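Local coordinates for probable aquaporin AqpM (Archaeoglobus fulgidus, PDB 3NE2), which probably forms a membrane channel through which water moves in either direction, driven by osmosis, at residues C[17-22]-C[61-66]; C[107-112]-C[200-205]. One frame throughout, in Å; residues are numbered along the deposited sequence.

Both contacts lie near the middle of the helical bundle, their centres about 13 Å apart, and along the chain interaction 1 closes before interaction 2 opens. Interaction 1 pairs helices 5-34 and 53-78, whereas interaction 2 sets helix 101-123 against the short helix 201-213 that starts in the second NPA motif. They meet directly: Leu19 and Phe63 of interaction 1 pack on Asn200 and Arg203 of interaction 2, and Phe17 and Val20 lie against Gly111 and Ala112. Helix 5-34 thus bridges helices 53-78 and 101-123, and together the contacts connect a helix pair beside a neighbouring subunit to the pore-forming NPA loop of the channel.

Interaction 1 (C[17-22]-C[61-66]); sequences FILVFF and MAFALA
Leu19 meets Phe63 on one flank of this helix pair, its CD1 methyl lying 3.8 Å from Phe63 CD1. The same methyl is 4.0 Å from Phe63 CE1, so the branch rests against the ring obliquely. CG of Leu19 is anti to the backbone N (chi1 168°), which carries the branched end toward the ring. On the other flank the small residues of helix 53-78 do the packing. Ala66 directs its methyl at helix 5-34, where CB is 4.4 Å from Ile18 CG2 and 4.3 Å from Phe22 CB; these partners, one helical turn apart, receive it between them. One turn back, Ala62 CB approaches the backbone oxygen Phe22 O at 4.1 Å. The Phe22 ring turns from helix 53-78, so its CB rather than its ring makes the contact, and CD1 of Phe21 lies over one of its faces, offset toward the rim. The two short helical segments run nearly antiparallel, at 160°, with axes 9.2 Å apart, and no hydrogen bond joins them. The Phe22 carbonyl instead accepts a hydrogen bond from Thr190 of a neighbouring subunit, whose Leu157 packs on Ile18. On the Leu19 flank, Phe63 also touches Ile188 of helix 176-195. This is the buried antiparallel packing of the first two membrane-spanning helices of the aquaporin fold, with one flank at the subunit interface and the other turned to the second NPA loop. The position of Phe63, beside Ile188 and the arginine that follows the second NPA motif, Arg203, is consistent with the aromatic/arginine constriction of aquaporin pores.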
loop_
_atom_site.group_PDB
_atom_site.type_symbol
_atom_site.label_atom_id
_atom_site.label_comp_id
_atom_site.label_asym_id
_atom_site.label_seq_id
_atom_site.Cartn_x
_atom_site.Cartn_y
_atom_site.Cartn_z
ATOM N N PHE C 17 -13.094 10.399 -16.339
ATOM C CA PHE C 17 -14.178 10.557 -15.390
ATOM C C PHE C 17 -13.849 9.882 -14.060
ATOM O O PHE C 17 -13.971 10.483 -13.014
ATOM C CB PHE C 17 -15.474 9.983 -15.985
ATOM C CG PHE C 17 -16.510 9.654 -14.959
ATOM C CD1 PHE C 17 -16.594 8.372 -14.444
ATOM C CD2 PHE C 17 -17.387 10.633 -14.497
ATOM C CE1 PHE C 17 -17.531 8.069 -13.484
ATOM C CE2 PHE C 17 -18.325 10.342 -13.542
ATOM C CZ PHE C 17 -18.399 9.064 -13.026
ATOM N N ILE C 18 -13.435 8.624 -14.123
ATOM C CA ILE C 18 -13.072 7.866 -12.924
ATOM C C ILE C 18 -11.816 8.435 -12.265
ATOM O O ILE C 18 -11.739 8.509 -11.025
ATOM C CB ILE C 18 -12.911 6.360 -13.227
ATOM C CG1 ILE C 18 -14.295 5.717 -13.242
ATOM C CG2 ILE C 18 -12.022 5.672 -12.212
ATOM C CD1 ILE C 18 -14.429 4.635 -14.239
ATOM N N LEU C 19 -10.851 8.868 -13.081
ATOM C CA LEU C 19 -9.666 9.556 -12.559
ATOM C C LEU C 19 -10.058 10.761 -11.716
ATOM O O LEU C 19 -9.595 10.872 -10.590
ATOM C CB LEU C 19 -8.728 10.048 -13.666
ATOM C CG LEU C 19 -7.605 11.019 -13.213
ATOM C CD1 LEU C 19 -6.703 10.332 -12.183
ATOM C CD2 LEU C 19 -6.770 11.555 -14.386
ATOM N N VAL C 20 -10.911 11.654 -12.238
ATOM C CA VAL C 20 -11.309 12.858 -11.457
ATOM C C VAL C 20 -12.429 12.644 -10.396
ATOM O O VAL C 20 -12.601 13.476 -9.491
ATOM C CB VAL C 20 -11.711 14.039 -12.345
ATOM C CG1 VAL C 20 -10.546 14.409 -13.277
ATOM C CG2 VAL C 20 -12.975 13.705 -13.118
ATOM N N PHE C 21 -13.181 11.544 -10.479
ATOM C CA PHE C 21 -14.238 11.318 -9.506
ATOM C C PHE C 21 -13.557 10.914 -8.235
ATOM O O PHE C 21 -13.719 11.560 -7.215
ATOM C CB PHE C 21 -15.229 10.247 -9.962
ATOM C CG PHE C 21 -16.367 10.069 -9.028
ATOM C CD1 PHE C 21 -16.222 9.313 -7.879
ATOM C CD2 PHE C 21 -17.586 10.690 -9.271
ATOM C CE1 PHE C 21 -17.280 9.159 -6.975
ATOM C CE2 PHE C 21 -18.661 10.544 -8.369
ATOM C CZ PHE C 21 -18.501 9.781 -7.211
ATOM N N PHE C 22 -12.737 9.877 -8.337
ATOM C CA PHE C 22 -12.179 9.211 -7.169
ATOM C C PHE C 22 -10.878 9.851 -6.696
ATOM O O PHE C 22 -10.642 9.970 -5.494
ATOM C CB PHE C 22 -11.920 7.739 -7.485
ATOM C CG PHE C 22 -13.179 6.902 -7.596
ATOM C CD1 PHE C 22 -13.628 6.140 -6.530
ATOM C CD2 PHE C 22 -13.899 6.871 -8.769
ATOM C CE1 PHE C 22 -14.766 5.372 -6.639
ATOM C CE2 PHE C 22 -15.042 6.113 -8.860
ATOM C CZ PHE C 22 -15.467 5.360 -7.788
ATOM N N MET C 61 -3.104 7.084 -3.025
ATOM C CA MET C 61 -3.527 5.696 -3.298
ATOM C C MET C 61 -4.933 5.612 -3.881
ATOM O O MET C 61 -5.198 4.784 -4.761
ATOM C CB MET C 61 -3.428 4.849 -2.021
ATOM C CG MET C 61 -1.986 4.593 -1.591
ATOM S SD MET C 61 -1.045 3.950 -2.966
ATOM C CE MET C 61 -1.551 2.244 -2.880
ATOM N N ALA C 62 -5.816 6.487 -3.406
ATOM C CA ALA C 62 -7.118 6.698 -4.051
ATOM C C ALA C 62 -6.937 6.990 -5.542
ATOM O O ALA C 62 -7.616 6.405 -6.372
ATOM C CB ALA C 62 -7.858 7.846 -3.396
ATOM N N PHE C 63 -6.023 7.899 -5.864
ATOM C CA PHE C 63 -5.594 8.126 -7.244
ATOM C C PHE C 63 -4.975 6.889 -7.922
ATOM O O PHE C 63 -5.416 6.479 -8.976
ATOM C CB PHE C 63 -4.530 9.242 -7.281
ATOM C CG PHE C 63 -5.085 10.638 -7.469
ATOM C CD1 PHE C 63 -5.303 11.139 -8.739
ATOM C CD2 PHE C 63 -5.338 11.460 -6.383
ATOM C CE1 PHE C 63 -5.772 12.419 -8.922
ATOM C CE2 PHE C 63 -5.798 12.755 -6.575
ATOM C CZ PHE C 63 -6.017 13.222 -7.841
ATOM N N ALA C 64 -3.931 6.333 -7.309
ATOM C CA ALA C 64 -3.126 5.274 -7.917
ATOM C C ALA C 64 -3.984 4.083 -8.243
ATOM O O ALA C 64 -3.986 3.633 -9.383
ATOM C CB ALA C 64 -2.016 4.846 -7.002
ATOM N N LEU C 65 -4.754 3.593 -7.273
ATOM C CA LEU C 65 -5.535 2.364 -7.495
ATOM C C LEU C 65 -6.686 2.566 -8.544
ATOM O O LEU C 65 -7.039 1.629 -9.300
ATOM C CB LEU C 65 -6.029 1.784 -6.163
ATOM C CG LEU C 65 -4.879 1.421 -5.220
ATOM C CD1 LEU C 65 -5.360 1.230 -3.781
ATOM C CD2 LEU C 65 -4.146 0.209 -5.671
ATOM N N ALA C 66 -7.226 3.790 -8.598
ATOM C CA ALA C 66 -8.206 4.175 -9.623
ATOM C C ALA C 66 -7.564 4.216 -11.035
ATOM O O ALA C 66 -8.091 3.663 -12.021
ATOM C CB ALA C 66 -8.784 5.511 -9.300
#

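Interaction 2 (C[107-112]-C[200-205]); sequences AQFIGA and NPARTF
Phe109 packs on Phe205, with CD1 of Phe109 poised over the centre of one face of the Phe205 ring. The ring centroids are 4.6 Å apart and the planes inclined at 44°, an oblique pairing. Phe205 has CG anti to the backbone N (chi1 175°), which turns one face of its ring to Phe109 CD1. Along the same Phe109 ring, CD2 lies 4.0 Å from Ala202 CB and CZ lies 4.4 Å from Pro201 CB. The Ala202 methyl points into helix 101-123, meeting Gln108 CB at 4.0 Å and Ala112 CB at 4.2 Å.

Behind this apolar layer, Asn200 caps helix 201-213: its OD1 accepts from Arg203 N at 2.9 Å, with the donor well above the carbonyl plane, and weakly from Ala202 N. Asn200 ND2 in turn donates to Ile82 O. Pro84 of the first NPA motif packs on Gln108, Phe109 and Ala202, while Gln108 NE2 donates a hydrogen bond to Glu12 OE1. No hydrogen bond crosses between the two segments; these polar groups bond within 200-205 or to residues outside, which probably helps fix the NPA loop. As in other aquaporins, the capping probably orients the asparagine amide toward pore water, at the N-terminal end of helix 201-213, whose dipole would be expected to make the surroundings more positive.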
loop_
_atom_site.group_PDB
_atom_site.type_symbol
_atom_site.label_atom_id
_atom_site.label_comp_id
_atom_site.label_asym_id
_atom_site.label_seq_id
_atom_site.Cartn_x
_atom_site.Cartn_y
_atom_site.Cartn_z
ATOM N N ALA C 107 -11.946 14.548 -25.164
ATOM C CA ALA C 107 -12.546 13.393 -24.458
ATOM C C ALA C 107 -12.183 13.399 -22.970
ATOM O O ALA C 107 -13.035 13.166 -22.091
ATOM C CB ALA C 107 -12.106 12.081 -25.102
ATOM N N GLN C 108 -10.906 13.691 -22.724
ATOM C CA GLN C 108 -10.355 13.816 -21.373
ATOM C C GLN C 108 -11.008 14.948 -20.560
ATOM O O GLN C 108 -11.431 14.732 -19.407
ATOM C CB GLN C 108 -8.821 13.992 -21.458
ATOM C CG GLN C 108 -8.075 12.680 -21.790
ATOM C CD GLN C 108 -6.832 12.859 -22.649
ATOM O OE1 GLN C 108 -6.259 13.939 -22.716
ATOM N NE2 GLN C 108 -6.418 11.789 -23.316
ATOM N N PHE C 109 -11.079 16.133 -21.172
ATOM C CA PHE C 109 -11.689 17.303 -20.548
ATOM C C PHE C 109 -13.177 17.094 -20.241
ATOM O O PHE C 109 -13.630 17.390 -19.125
ATOM C CB PHE C 109 -11.514 18.536 -21.426
ATOM C CG PHE C 109 -10.225 19.278 -21.186
ATOM C CD1 PHE C 109 -10.236 20.614 -20.808
ATOM C CD2 PHE C 109 -8.999 18.648 -21.336
ATOM C CE1 PHE C 109 -9.043 21.302 -20.590
ATOM C CE2 PHE C 109 -7.806 19.337 -21.120
ATOM C CZ PHE C 109 -7.827 20.654 -20.745
ATOM N N ILE C 110 -13.922 16.568 -21.214
ATOM C CA ILE C 110 -15.333 16.219 -20.997
ATOM C C ILE C 110 -15.505 15.204 -19.862
ATOM O O ILE C 110 -16.384 15.369 -19.008
ATOM C CB ILE C 110 -15.995 15.641 -22.261
ATOM C CG1 ILE C 110 -16.185 16.742 -23.302
ATOM C CG2 ILE C 110 -17.348 15.003 -21.924
ATOM C CD1 ILE C 110 -16.751 16.225 -24.626
ATOM N N GLY C 111 -14.666 14.162 -19.856
ATOM C CA GLY C 111 -14.690 13.153 -18.793
ATOM C C GLY C 111 -14.378 13.720 -17.414
ATOM O O GLY C 111 -15.021 13.365 -16.404
ATOM N N ALA C 112 -13.393 14.619 -17.382
ATOM C CA ALA C 112 -12.972 15.275 -16.147
ATOM C C ALA C 112 -14.054 16.181 -15.555
ATOM O O ALA C 112 -14.256 16.212 -14.336
ATOM C CB ALA C 112 -11.729 16.085 -16.403
ATOM N N ASN C 200 -1.372 16.794 -14.701
ATOM C CA ASN C 200 -2.477 16.520 -15.617
ATOM C C ASN C 200 -3.442 17.733 -15.755
ATOM O O ASN C 200 -4.162 18.075 -14.817
ATOM C CB ASN C 200 -3.224 15.284 -15.101
ATOM C CG ASN C 200 -4.341 14.863 -16.004
ATOM O OD1 ASN C 200 -4.930 15.673 -16.717
ATOM N ND2 ASN C 200 -4.661 13.585 -15.965
ATOM N N PRO C 201 -3.447 18.385 -16.920
ATOM C CA PRO C 201 -4.367 19.461 -17.254
ATOM C C PRO C 201 -5.850 19.112 -17.156
ATOM O O PRO C 201 -6.626 19.958 -16.713
ATOM C CB PRO C 201 -4.017 19.779 -18.700
ATOM C CG PRO C 201 -2.600 19.438 -18.812
ATOM C CD PRO C 201 -2.378 18.258 -17.916
ATOM N N ALA C 202 -6.256 17.914 -17.588
ATOM C CA ALA C 202 -7.667 17.512 -17.491
ATOM C C ALA C 202 -8.091 17.309 -16.033
ATOM O O ALA C 202 -9.220 17.684 -15.638
ATOM C CB ALA C 202 -7.934 16.265 -18.291
ATOM N N ARG C 203 -7.175 16.770 -15.223
ATOM C CA ARG C 203 -7.432 16.522 -13.791
ATOM C C ARG C 203 -7.535 17.817 -12.969
ATOM O O ARG C 203 -8.244 17.863 -11.977
ATOM C CB ARG C 203 -6.343 15.603 -13.243
ATOM C CG ARG C 203 -6.349 15.392 -11.737
ATOM C CD ARG C 203 -5.347 16.324 -11.041
ATOM N NE ARG C 203 -5.248 16.075 -9.599
ATOM C CZ ARG C 203 -5.950 16.709 -8.653
ATOM N NH1 ARG C 203 -6.848 17.654 -8.952
ATOM N NH2 ARG C 203 -5.754 16.382 -7.382
ATOM N N THR C 204 -6.815 18.852 -13.390
ATOM C CA THR C 204 -6.941 20.193 -12.817
ATOM C C THR C 204 -8.206 20.881 -13.329
ATOM O O THR C 204 -8.963 21.458 -12.544
ATOM C CB THR C 204 -5.705 21.063 -13.150
ATOM O OG1 THR C 204 -4.565 20.579 -12.426
ATOM C CG2 THR C 204 -5.958 22.524 -12.789
ATOM N N PHE C 205 -8.426 20.805 -14.640
ATOM C CA PHE C 205 -9.599 21.396 -15.272
ATOM C C PHE C 205 -10.902 21.041 -14.562
ATOM O O PHE C 205 -11.650 21.944 -14.146
ATOM C CB PHE C 205 -9.682 20.973 -16.742
ATOM C CG PHE C 205 -10.931 21.452 -17.448
ATOM C CD1 PHE C 205 -10.971 22.717 -18.062
ATOM C CD2 PHE C 205 -12.069 20.640 -17.503
ATOM C CE1 PHE C 205 -12.125 23.159 -18.721
ATOM C CE2 PHE C 205 -13.229 21.076 -18.161
ATOM C CZ PHE C 205 -13.254 22.336 -18.775
#